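Long-range contact in anthrone oxidase-like protein (Streptomyces ambofaciens, PDB 5F9P), which is an oxygenase of atypical angucycline biosynthesis that probably cleaves a carbon-carbon bond in the oxidative opening of ring B: residues 122-127 with 178-183. Sequence-based numbering, arbitrary orientation.
Sequences YTVFTV and SQWDSK
Val124 O is gripped twice: by Ser178 N at 2.9 Å, nearly straight and in the carbonyl plane, and by a water that also bonds Ser178 OG. Val124 N returns a bond to Ser178 O. Tyr122 and Trp180 form the next hydrogen-bonded pair of this antiparallel ladder, with more bent bonds. Between them, Thr123 and Gln179 make a non-hydrogen-bonded pair, with side chains on the face of the sheet opposite those of Tyr122, Val124, Ser178 and Trp180. There a second water joins Thr123 OG1 to Gln179 NE2, which also reaches Glu114 O.

With chi1 at 60°, between backbone N and carbonyl carbon, Ser178 OG is held beside the indole and accepts a hydrogen bond from Trp180 NE1 at 2.9 Å, which ties down the indole. Val124 CG2 approaches that indole obliquely, 3.5 Å from Trp180 CD1. Beyond the strand the chain turns over Tyr122. Lys183 CA sits 3.5 Å above the ring centre of Tyr122, a CH-pi contact. The aliphatic chain of Lys183 then runs past Tyr122 OH, which is hydrogen-bonded to Thr220 OG1; Lys183 NZ forms a salt bridge with Glu187 OE2.

Ser182 N-caps helix 183-190, whose Trp186 and Tyr189 meet the Trp180 ring. Eight strands of this single chain close the barrel, consistent with the dimeric alpha-beta barrel superfamily; in it strand 122-130 lies between strands 172-180 and 217-228.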
# COMPACT_ATOMS: atom_id res chain seq x y z
N TYR A 122 11.63 1.60 -5.48
CA TYR A 122 11.02 2.90 -5.17
C TYR A 122 9.51 2.74 -5.31
O TYR A 122 8.99 2.41 -6.39
CB TYR A 122 11.55 4.02 -6.07
CG TYR A 122 11.17 5.40 -5.59
CD1 TYR A 122 11.85 5.99 -4.53
CD2 TYR A 122 10.11 6.11 -6.16
CE1 TYR A 122 11.50 7.25 -4.06
CE2 TYR A 122 9.75 7.37 -5.69
CZ TYR A 122 10.46 7.93 -4.64
OH TYR A 122 10.13 9.18 -4.16
N THR A 123 8.79 2.92 -4.20
CA THR A 123 7.39 2.51 -4.15
C THR A 123 6.47 3.71 -4.16
O THR A 123 6.65 4.66 -3.39
CB THR A 123 7.12 1.60 -2.92
OG1 THR A 123 7.88 0.39 -3.06
CG2 THR A 123 5.62 1.24 -2.80
N VAL A 124 5.49 3.66 -5.04
CA VAL A 124 4.59 4.79 -5.28
C VAL A 124 3.14 4.40 -4.97
O VAL A 124 2.64 3.40 -5.47
CB VAL A 124 4.74 5.28 -6.74
CG1 VAL A 124 3.81 6.47 -7.02
CG2 VAL A 124 6.19 5.65 -7.01
N PHE A 125 2.49 5.19 -4.13
CA PHE A 125 1.20 4.83 -3.55
C PHE A 125 0.17 5.96 -3.69
O PHE A 125 0.48 7.13 -3.44
CB PHE A 125 1.40 4.49 -2.07
CG PHE A 125 0.13 4.24 -1.32
CD1 PHE A 125 -0.56 3.05 -1.47
CD2 PHE A 125 -0.37 5.19 -0.45
CE1 PHE A 125 -1.72 2.82 -0.77
CE2 PHE A 125 -1.52 4.96 0.25
CZ PHE A 125 -2.21 3.77 0.09
N THR A 126 -1.05 5.61 -4.10
CA THR A 126 -2.16 6.54 -4.13
C THR A 126 -3.44 5.82 -3.75
O THR A 126 -3.74 4.75 -4.28
CB THR A 126 -2.38 7.17 -5.53
OG1 THR A 126 -1.18 7.84 -5.95
CG2 THR A 126 -3.52 8.19 -5.49
N VAL A 127 -4.20 6.41 -2.83
CA VAL A 127 -5.54 5.93 -2.55
C VAL A 127 -6.52 6.96 -3.10
O VAL A 127 -6.45 8.15 -2.73
CB VAL A 127 -5.79 5.70 -1.04
CG1 VAL A 127 -5.31 6.89 -0.24
CG2 VAL A 127 -7.27 5.44 -0.77
N SER A 178 2.61 0.94 -7.05
CA SER A 178 3.58 0.62 -8.10
C SER A 178 5.04 0.61 -7.62
O SER A 178 5.39 1.28 -6.64
CB SER A 178 3.40 1.53 -9.32
OG SER A 178 3.57 2.91 -9.03
N GLN A 179 5.87 -0.14 -8.33
CA GLN A 179 7.30 -0.25 -8.04
C GLN A 179 8.16 0.27 -9.20
O GLN A 179 7.87 -0.01 -10.37
CB GLN A 179 7.68 -1.71 -7.78
CG GLN A 179 6.95 -2.34 -6.61
CD GLN A 179 7.26 -3.82 -6.48
OE1 GLN A 179 7.39 -4.53 -7.48
NE2 GLN A 179 7.38 -4.29 -5.25
N TRP A 180 9.22 1.00 -8.87
CA TRP A 180 10.06 1.67 -9.86
C TRP A 180 11.55 1.43 -9.56
O TRP A 180 11.92 1.09 -8.43
CB TRP A 180 9.74 3.17 -9.85
CG TRP A 180 8.32 3.45 -10.25
CD1 TRP A 180 7.20 3.41 -9.45
CD2 TRP A 180 7.86 3.81 -11.55
NE1 TRP A 180 6.08 3.72 -10.19
CE2 TRP A 180 6.46 3.96 -11.48
CE3 TRP A 180 8.51 4.02 -12.78
CZ2 TRP A 180 5.69 4.31 -12.59
CZ3 TRP A 180 7.74 4.36 -13.89
CH2 TRP A 180 6.35 4.51 -13.78
N ASP A 181 12.41 1.59 -10.58
CA ASP A 181 13.85 1.39 -10.41
C ASP A 181 14.45 2.35 -9.41
O ASP A 181 15.40 2.02 -8.71
CB ASP A 181 14.60 1.57 -11.73
CG ASP A 181 14.48 0.37 -12.65
OD1 ASP A 181 14.02 -0.69 -12.16
OD2 ASP A 181 14.85 0.48 -13.85
N SER A 182 13.91 3.56 -9.39
CA SER A 182 14.48 4.64 -8.61
C SER A 182 13.52 5.81 -8.50
O SER A 182 12.55 5.90 -9.24
CB SER A 182 15.77 5.13 -9.26
OG SER A 182 15.52 5.64 -10.56
N LYS A 183 13.82 6.72 -7.56
CA LYS A 183 13.10 7.98 -7.45
C LYS A 183 13.16 8.69 -8.81
O LYS A 183 12.17 9.24 -9.30
CB LYS A 183 13.77 8.84 -6.37
CG LYS A 183 13.04 10.12 -5.98
CD LYS A 183 13.69 10.68 -4.72
CE LYS A 183 12.77 11.58 -3.95
NZ LYS A 183 12.69 12.92 -4.62
O HOH W 1 7.35 -2.19 -3.00
O HOH W 2 1.14 4.01 -7.91